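Long-range contact in SxtG (Microseira wollei, PDB 6U1R), which probably transfers an amidino group to its substrate as an amidinotransferase of the saxitoxin biosynthetic pathway: residues L269-E282 with L289-Y303. Numbering follows the deposited sequence. Where two conformers were deposited one is given.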
ATOM      1  N   LEU A 269      -6.186 -25.800   4.748  1.00 14.81           N
ATOM      2  CA  LEU A 269      -4.815 -26.304   4.648  1.00 15.31           C
ATOM      3  C   LEU A 269      -4.024 -25.637   5.766  1.00 15.78           C
ATOM      4  O   LEU A 269      -3.778 -24.426   5.700  1.00 17.15           O
ATOM      5  CB  LEU A 269      -4.227 -25.973   3.276  1.00 15.79           C
ATOM      6  CG  LEU A 269      -2.936 -26.684   2.876  1.00 17.88           C
ATOM      7  CD1 LEU A 269      -3.196 -28.109   2.411  1.00 19.75           C
ATOM      8  CD2 LEU A 269      -2.208 -25.887   1.815  1.00 19.43           C
ATOM      9  N   MET A 270      -3.613 -26.411   6.772  1.00 14.63           N
ATOM     10  CA  MET A 270      -2.960 -25.870   7.965  1.00 13.68           C
ATOM     11  C   MET A 270      -1.658 -26.607   8.275  1.00 14.37           C
ATOM     12  O   MET A 270      -1.674 -27.692   8.886  1.00 13.71           O
ATOM     13  CB  MET A 270      -3.905 -25.913   9.153  1.00 16.57           C
ATOM     14  CG  MET A 270      -5.026 -24.871   8.997  1.00 15.00           C
ATOM     15  SD  MET A 270      -4.335 -23.214   9.134  1.00 16.58           S
ATOM     16  CE  MET A 270      -4.450 -22.979  10.927  1.00 15.77           C
ATOM     17  N   PRO A 271      -0.518 -26.036   7.903  1.00 13.73           N
ATOM     18  CA  PRO A 271       0.770 -26.575   8.359  1.00 13.78           C
ATOM     19  C   PRO A 271       0.846 -26.535   9.877  1.00 14.87           C
ATOM     20  O   PRO A 271       0.580 -25.504  10.498  1.00 16.30           O
ATOM     21  CB  PRO A 271       1.800 -25.633   7.714  1.00 13.71           C
ATOM     22  CG  PRO A 271       1.046 -24.938   6.604  1.00 14.90           C
ATOM     23  CD  PRO A 271      -0.361 -24.837   7.066  1.00 16.84           C
ATOM     24  N   LEU A 272       1.225 -27.660  10.482  1.00 14.16           N
ATOM     25  CA  LEU A 272       1.353 -27.726  11.937  1.00 14.20           C
ATOM     26  C   LEU A 272       2.791 -27.810  12.430  1.00 15.11           C
ATOM     27  O   LEU A 272       3.075 -27.319  13.516  1.00 13.95           O
ATOM     28  CB  LEU A 272       0.585 -28.929  12.496  1.00 13.45           C
ATOM     29  CG  LEU A 272      -0.911 -28.984  12.168  1.00 14.28           C
ATOM     30  CD1 LEU A 272      -1.554 -30.176  12.857  1.00 17.53           C
ATOM     31  CD2 LEU A 272      -1.611 -27.693  12.559  1.00 15.64           C
ATOM     32  N   ALA A 273       3.683 -28.396  11.646  1.00 15.72           N
ATOM     33  CA  ALA A 273       5.075 -28.628  12.001  1.00 15.62           C
ATOM     34  C   ALA A 273       5.803 -29.101  10.754  1.00 16.10           C
ATOM     35  O   ALA A 273       5.169 -29.529   9.795  1.00 15.94           O
ATOM     36  CB  ALA A 273       5.205 -29.681  13.116  1.00 16.76           C
ATOM     37  N   PRO A 274       7.140 -29.031  10.743  1.00 16.98           N
ATOM     38  CA  PRO A 274       7.877 -29.590   9.606  1.00 18.07           C
ATOM     39  C   PRO A 274       7.439 -31.017   9.320  1.00 17.46           C
ATOM     40  O   PRO A 274       7.426 -31.863  10.214  1.00 17.40           O
ATOM     41  CB  PRO A 274       9.344 -29.497  10.056  1.00 18.26           C
ATOM     42  CG  PRO A 274       9.347 -28.334  10.996  1.00 18.10           C
ATOM     43  CD  PRO A 274       8.041 -28.452  11.754  1.00 16.92           C
ATOM     44  N   GLY A 275       7.026 -31.270   8.078  1.00 17.78           N
ATOM     45  CA  GLY A 275       6.559 -32.567   7.630  1.00 18.11           C
ATOM     46  C   GLY A 275       5.124 -32.928   7.987  1.00 18.28           C
ATOM     47  O   GLY A 275       4.725 -34.072   7.736  1.00 18.34           O
ATOM     48  N   LYS A 276       4.344 -32.013   8.582  1.00 16.70           N
ATOM     49  CA  LYS A 276       2.991 -32.310   9.068  1.00 16.54           C
ATOM     50  C   LYS A 276       2.020 -31.214   8.637  1.00 15.06           C
ATOM     51  O   LYS A 276       2.147 -30.073   9.080  1.00 16.40           O
ATOM     52  CB  LYS A 276       2.975 -32.418  10.598  1.00 17.15           C
ATOM     53  CG  LYS A 276       4.005 -33.381  11.196  1.00 20.93           C
ATOM     54  CD  LYS A 276       3.738 -34.807  10.785  1.00 22.09           C
ATOM     55  CE  LYS A 276       4.867 -35.742  11.250  1.00 29.37           C
ATOM     56  NZ  LYS A 276       4.939 -35.785  12.721  1.00 32.17           N
ATOM     57  N   ILE A 277       1.023 -31.560   7.830  1.00 15.44           N
ATOM     58  CA  ILE A 277       0.052 -30.580   7.356  1.00 14.35           C
ATOM     59  C   ILE A 277      -1.355 -31.153   7.481  1.00 16.36           C
ATOM     60  O   ILE A 277      -1.629 -32.270   7.029  1.00 15.74           O
ATOM     61  CB  ILE A 277       0.376 -30.129   5.916  1.00 15.64           C
ATOM     62  CG1 ILE A 277      -0.528 -28.974   5.474  1.00 14.74           C
ATOM     63  CG2 ILE A 277       0.367 -31.310   4.927  1.00 15.36           C
ATOM     64  CD1 ILE A 277       0.052 -28.209   4.287  1.00 17.00           C
ATOM     65  N   LEU A 278      -2.230 -30.383   8.120  1.00 15.25           N
ATOM     66  CA  LEU A 278      -3.616 -30.746   8.379  1.00 14.05           C
ATOM     67  C   LEU A 278      -4.498 -30.311   7.212  1.00 16.67           C
ATOM     68  O   LEU A 278      -4.450 -29.143   6.793  1.00 15.24           O
ATOM     69  CB  LEU A 278      -4.054 -30.060   9.673  1.00 16.51           C
ATOM     70  CG  LEU A 278      -5.461 -30.233  10.243  1.00 15.45           C
ATOM     71  CD1 LEU A 278      -5.668 -31.656  10.711  1.00 15.75           C
ATOM     72  CD2 LEU A 278      -5.672 -29.264  11.402  1.00 15.52           C
ATOM     73  N   VAL A 279      -5.329 -31.234   6.705  1.00 15.30           N
ATOM     74  CA  VAL A 279      -6.102 -30.991   5.494  1.00 15.02           C
ATOM     75  C   VAL A 279      -7.579 -31.292   5.727  1.00 15.14           C
ATOM     76  O   VAL A 279      -7.936 -32.263   6.404  1.00 16.33           O
ATOM     77  CB  VAL A 279      -5.554 -31.827   4.319  1.00 19.06           C
ATOM     78  CG1 VAL A 279      -6.405 -31.638   3.112  1.00 23.31           C
ATOM     79  CG2 VAL A 279      -4.120 -31.431   4.046  1.00 18.13           C
ATOM     80  N   ASN A 280      -8.426 -30.447   5.156  1.00 14.85           N
ATOM     81  CA  ASN A 280      -9.871 -30.564   5.272  1.00 14.92           C
ATOM     82  C   ASN A 280     -10.374 -31.594   4.267  1.00 16.33           C
ATOM     83  O   ASN A 280     -10.183 -31.402   3.064  1.00 17.36           O
ATOM     84  CB  ASN A 280     -10.489 -29.183   5.000  1.00 14.12           C
ATOM     85  CG  ASN A 280     -11.992 -29.163   5.123  1.00 18.39           C
ATOM     86  OD1 ASN A 280     -12.689 -30.085   4.685  1.00 17.11           O
ATOM     87  ND2 ASN A 280     -12.512 -28.078   5.703  1.00 15.96           N
ATOM     88  N   PRO A 281     -11.025 -32.683   4.701  1.00 15.96           N
ATOM     89  CA  PRO A 281     -11.377 -33.743   3.740  1.00 18.86           C
ATOM     90  C   PRO A 281     -12.491 -33.367   2.776  1.00 20.25           C
ATOM     91  O   PRO A 281     -12.632 -34.027   1.738  1.00 21.96           O
ATOM     92  CB  PRO A 281     -11.795 -34.912   4.644  1.00 20.49           C
ATOM     93  CG  PRO A 281     -12.351 -34.278   5.838  1.00 19.57           C
ATOM     94  CD  PRO A 281     -11.494 -33.007   6.056  1.00 16.02           C
ATOM     95  N   GLU A 282     -13.296 -32.360   3.085  1.00 19.09           N
ATOM     96  CA  GLU A 282     -14.358 -31.926   2.188  0.54 19.80           C
ATOM     97  C   GLU A 282     -13.897 -30.853   1.209  1.00 20.90           C
ATOM     98  O   GLU A 282     -14.403 -30.796   0.080  1.00 23.35           O
ATOM     99  CB  GLU A 282     -15.542 -31.411   3.014  0.54 19.98           C
ATOM    100  CG  GLU A 282     -16.317 -32.522   3.734  0.54 20.21           C
ATOM    101  CD  GLU A 282     -17.081 -33.410   2.766  0.54 20.93           C
ATOM    102  OE1 GLU A 282     -17.701 -32.855   1.840  0.54 20.97           O
ATOM    103  OE2 GLU A 282     -17.053 -34.647   2.921  0.54 21.16           O
ATOM    104  N   LEU A 289      -3.373 -32.180  -4.885  1.00 25.71           N
ATOM    105  CA  LEU A 289      -2.556 -31.207  -4.173  1.00 24.74           C
ATOM    106  C   LEU A 289      -1.223 -30.999  -4.889  1.00 25.74           C
ATOM    107  O   LEU A 289      -0.725 -31.910  -5.555  1.00 25.88           O
ATOM    108  CB  LEU A 289      -2.289 -31.680  -2.753  1.00 23.75           C
ATOM    109  CG  LEU A 289      -3.401 -31.517  -1.722  1.00 25.85           C
ATOM    110  CD1 LEU A 289      -3.021 -32.240  -0.432  1.00 24.01           C
ATOM    111  CD2 LEU A 289      -3.684 -30.036  -1.466  1.00 23.23           C
ATOM    112  N   PRO A 290      -0.614 -29.820  -4.752  1.00 24.86           N
ATOM    113  CA  PRO A 290       0.710 -29.599  -5.350  1.00 27.13           C
ATOM    114  C   PRO A 290       1.665 -30.737  -5.017  1.00 24.13           C
ATOM    115  O   PRO A 290       1.668 -31.262  -3.905  1.00 22.00           O
ATOM    116  CB  PRO A 290       1.161 -28.278  -4.728  1.00 25.45           C
ATOM    117  CG  PRO A 290      -0.121 -27.562  -4.414  1.00 26.12           C
ATOM    118  CD  PRO A 290      -1.089 -28.641  -4.003  1.00 24.74           C
ATOM    119  N   LYS A 291       2.481 -31.132  -5.998  1.00 26.65           N
ATOM    120  CA  LYS A 291       3.312 -32.316  -5.814  1.00 26.81           C
ATOM    121  C   LYS A 291       4.385 -32.116  -4.749  1.00 25.25           C
ATOM    122  O   LYS A 291       4.850 -33.100  -4.166  1.00 23.88           O
ATOM    123  CB  LYS A 291       3.955 -32.705  -7.145  1.00 33.99           C
ATOM    124  CG  LYS A 291       2.928 -32.938  -8.249  1.00 44.11           C
ATOM    125  CD  LYS A 291       3.293 -34.140  -9.111  1.00 58.16           C
ATOM    126  CE  LYS A 291       2.134 -34.547 -10.007  1.00 58.04           C
ATOM    127  NZ  LYS A 291       2.430 -35.801 -10.759  1.00 68.81           N
ATOM    128  N   ILE A 292       4.779 -30.870  -4.474  1.00 22.69           N
ATOM    129  CA  ILE A 292       5.794 -30.606  -3.452  1.00 21.94           C
ATOM    130  C   ILE A 292       5.386 -31.201  -2.108  1.00 22.88           C
ATOM    131  O   ILE A 292       6.237 -31.606  -1.302  1.00 20.80           O
ATOM    132  CB  ILE A 292       6.037 -29.085  -3.367  1.00 22.32           C
ATOM    133  CG1 ILE A 292       7.165 -28.764  -2.385  1.00 23.93           C
ATOM    134  CG2 ILE A 292       4.723 -28.349  -3.000  1.00 23.48           C
ATOM    135  CD1 ILE A 292       7.426 -27.254  -2.227  1.00 24.57           C
ATOM    136  N   LEU A 293       4.085 -31.294  -1.849  1.00 22.14           N
ATOM    137  CA  LEU A 293       3.632 -31.836  -0.576  1.00 22.78           C
ATOM    138  C   LEU A 293       3.864 -33.337  -0.434  1.00 22.60           C
ATOM    139  O   LEU A 293       3.659 -33.863   0.662  1.00 24.37           O
ATOM    140  CB  LEU A 293       2.155 -31.502  -0.392  1.00 23.40           C
ATOM    141  CG  LEU A 293       1.918 -30.020  -0.084  1.00 20.11           C
ATOM    142  CD1 LEU A 293       0.483 -29.625  -0.372  1.00 23.23           C
ATOM    143  CD2 LEU A 293       2.233 -29.738   1.353  1.00 22.96           C
ATOM    144  N   LYS A 294       4.342 -34.032  -1.476  1.00 24.56           N
ATOM    145  CA  LYS A 294       4.490 -35.483  -1.402  1.00 26.72           C
ATOM    146  C   LYS A 294       5.460 -35.925  -0.313  1.00 24.04           C
ATOM    147  O   LYS A 294       5.325 -37.034   0.208  1.00 25.76           O
ATOM    148  CB  LYS A 294       4.949 -36.047  -2.752  1.00 28.46           C
ATOM    149  CG  LYS A 294       3.889 -36.011  -3.844  1.00 38.41           C
ATOM    150  CD  LYS A 294       2.669 -36.846  -3.472  1.00 43.62           C
ATOM    151  CE  LYS A 294       1.726 -37.019  -4.660  1.00 53.09           C
ATOM    152  NZ  LYS A 294       0.620 -37.969  -4.353  1.00 58.12           N
ATOM    153  N   SER A 295       6.445 -35.098   0.038  1.00 22.27           N
ATOM    154  CA  SER A 295       7.403 -35.460   1.076  1.00 22.51           C
ATOM    155  C   SER A 295       6.862 -35.298   2.497  1.00 22.68           C
ATOM    156  O   SER A 295       7.514 -35.752   3.452  1.00 19.92           O
ATOM    157  CB  SER A 295       8.665 -34.614   0.922  1.00 24.09           C
ATOM    158  OG  SER A 295       8.356 -33.257   1.116  1.00 21.87           O
ATOM    159  N   TRP A 296       5.695 -34.670   2.668  1.00 20.89           N
ATOM    160  CA  TRP A 296       5.095 -34.453   3.973  1.00 20.10           C
ATOM    161  C   TRP A 296       4.003 -35.484   4.277  1.00 20.48           C
ATOM    162  O   TRP A 296       3.430 -36.121   3.381  1.00 19.69           O
ATOM    163  CB  TRP A 296       4.499 -33.035   4.054  1.00 19.93           C
ATOM    164  CG  TRP A 296       5.500 -31.961   4.337  1.00 18.88           C
ATOM    165  CD1 TRP A 296       6.815 -31.937   3.979  1.00 18.89           C
ATOM    166  CD2 TRP A 296       5.263 -30.759   5.082  1.00 18.03           C
ATOM    167  NE1 TRP A 296       7.417 -30.776   4.449  1.00 19.63           N
ATOM    168  CE2 TRP A 296       6.479 -30.041   5.128  1.00 18.96           C
ATOM    169  CE3 TRP A 296       4.142 -30.222   5.710  1.00 17.14           C
ATOM    170  CZ2 TRP A 296       6.591 -28.807   5.771  1.00 17.52           C
ATOM    171  CZ3 TRP A 296       4.259 -28.994   6.353  1.00 16.61           C
ATOM    172  CH2 TRP A 296       5.475 -28.305   6.381  1.00 17.11           C
ATOM    173  N   ASP A 297       3.717 -35.630   5.568  1.00 19.46           N
ATOM    174  CA  ASP A 297       2.566 -36.402   6.028  1.00 20.84           C
ATOM    175  C   ASP A 297       1.309 -35.543   5.943  1.00 20.79           C
ATOM    176  O   ASP A 297       1.233 -34.472   6.560  1.00 18.88           O
ATOM    177  CB  ASP A 297       2.757 -36.883   7.465  1.00 21.54           C
ATOM    178  CG  ASP A 297       3.830 -37.969   7.592  1.00 25.80           C
ATOM    179  OD1 ASP A 297       4.073 -38.689   6.602  1.00 25.65           O
ATOM    180  OD2 ASP A 297       4.421 -38.105   8.684  1.00 27.25           O
ATOM    181  N   ILE A 298       0.320 -36.031   5.207  1.00 20.59           N
ATOM    182  CA  ILE A 298      -0.969 -35.368   5.084  1.00 20.67           C
ATOM    183  C   ILE A 298      -1.867 -35.909   6.190  1.00 19.49           C
ATOM    184  O   ILE A 298      -2.207 -37.099   6.218  1.00 20.05           O
ATOM    185  CB  ILE A 298      -1.565 -35.579   3.691  1.00 23.35           C
ATOM    186  CG1 ILE A 298      -0.681 -34.845   2.664  1.00 25.47           C
ATOM    187  CG2 ILE A 298      -3.008 -35.099   3.639  1.00 22.96           C
ATOM    188  CD1 ILE A 298      -1.098 -35.051   1.245  1.00 37.85           C
ATOM    189  N   LEU A 299      -2.202 -35.039   7.135  1.00 17.67           N
ATOM    190  CA  LEU A 299      -3.051 -35.375   8.270  1.00 17.54           C
ATOM    191  C   LEU A 299      -4.476 -34.959   7.924  1.00 17.93           C
ATOM    192  O   LEU A 299      -4.786 -33.763   7.899  1.00 16.08           O
ATOM    193  CB  LEU A 299      -2.561 -34.669   9.535  1.00 16.67           C
ATOM    194  CG  LEU A 299      -1.067 -34.809   9.852  1.00 19.87           C
ATOM    195  CD1 LEU A 299      -0.753 -34.040  11.123  1.00 19.35           C
ATOM    196  CD2 LEU A 299      -0.665 -36.257   9.994  1.00 19.61           C
ATOM    197  N   VAL A 300      -5.348 -35.937   7.647  1.00 17.66           N
ATOM    198  CA  VAL A 300      -6.714 -35.624   7.224  1.00 16.38           C
ATOM    199  C   VAL A 300      -7.569 -35.358   8.460  1.00 17.05           C
ATOM    200  O   VAL A 300      -7.687 -36.209   9.352  1.00 16.09           O
ATOM    201  CB  VAL A 300      -7.308 -36.754   6.365  1.00 18.56           C
ATOM    202  CG1 VAL A 300      -8.736 -36.393   5.899  1.00 18.85           C
ATOM    203  CG2 VAL A 300      -6.426 -37.059   5.154  1.00 21.60           C
ATOM    204  N   ALA A 301      -8.169 -34.169   8.519  1.00 16.22           N
ATOM    205  CA  ALA A 301      -8.929 -33.776   9.688  1.00 15.26           C
ATOM    206  C   ALA A 301     -10.099 -34.733   9.912  1.00 15.17           C
ATOM    207  O   ALA A 301     -10.741 -35.167   8.947  1.00 16.13           O
ATOM    208  CB  ALA A 301      -9.472 -32.352   9.531  1.00 15.74           C
ATOM    209  N   PRO A 302     -10.415 -35.059  11.163  1.00 16.36           N
ATOM    210  CA  PRO A 302     -11.647 -35.800  11.443  1.00 17.57           C
ATOM    211  C   PRO A 302     -12.864 -34.921  11.225  1.00 17.97           C
ATOM    212  O   PRO A 302     -12.779 -33.694  11.204  1.00 17.00           O
ATOM    213  CB  PRO A 302     -11.487 -36.191  12.919  1.00 17.70           C
ATOM    214  CG  PRO A 302     -10.714 -35.049  13.499  1.00 15.99           C
ATOM    215  CD  PRO A 302      -9.737 -34.648  12.406  1.00 15.36           C
ATOM    216  N   TYR A 303     -14.016 -35.583  11.028  1.00 17.08           N
ATOM    217  CA  TYR A 303     -15.301 -34.896  10.929  1.00 18.20           C
ATOM    218  C   TYR A 303     -15.790 -34.489  12.320  1.00 17.14           C
ATOM    219  O   TYR A 303     -15.721 -35.301  13.257  1.00 17.89           O
ATOM    220  CB  TYR A 303     -16.319 -35.797  10.225  1.00 18.48           C
ATOM    221  CG  TYR A 303     -16.049 -35.929   8.741  1.00 19.20           C
ATOM    222  CD1 TYR A 303     -15.079 -36.798   8.258  1.00 20.80           C
ATOM    223  CD2 TYR A 303     -16.745 -35.162   7.825  1.00 20.66           C
ATOM    224  CE1 TYR A 303     -14.823 -36.897   6.895  1.00 22.71           C
ATOM    225  CE2 TYR A 303     -16.498 -35.267   6.470  1.00 21.61           C
ATOM    226  CZ  TYR A 303     -15.544 -36.126   6.015  1.00 21.82           C
ATOM    227  OH  TYR A 303     -15.313 -36.202   4.663  1.00 25.24           O
TER
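Gly275 lies flat over the indole of Trp296, its CA 3.4 Å from the centroid of the five-membered ring and 10° off the ring normal, a CH-pi contact. With no side chain, glycine suits both this close approach and the positive phi (80°) of the type II turn from Ala273 to Lys276. At the indole edge, Ile277 CB comes within 3.8 Å of Trp296 CE3. From this end strands 276-279 and 297-300 run parallel, joined by five backbone hydrogen bonds, from Asp297 N to Gly275 O (2.9 Å) through to Ala301 N to Val279 O (2.9 Å). Branched Ile277, Val279 and Ile298 pack on one face; with its CG1 anti to the backbone N (chi1 -173°), Ile277 sends CD1 to Leu293 CD2 at 4.0 Å. Beyond the strands, rigid Pro281 slides past Tyr303, Pro281 CG lying 3.7 Å from Tyr303 CZ. In the second shell, Trp296 NE1 is hydrogen-bonded to Tyr382 O while Phe383 stacks on the indole. Strand 269-273, antiparallel to 276-279 and carrying a classic beta bulge at Leu272 and Ala273, completes a three-stranded mixed sheet: a beta hairpin extended by a parallel strand, consistent with one blade of the pentein (alpha/beta propeller) fold of amidinotransferases.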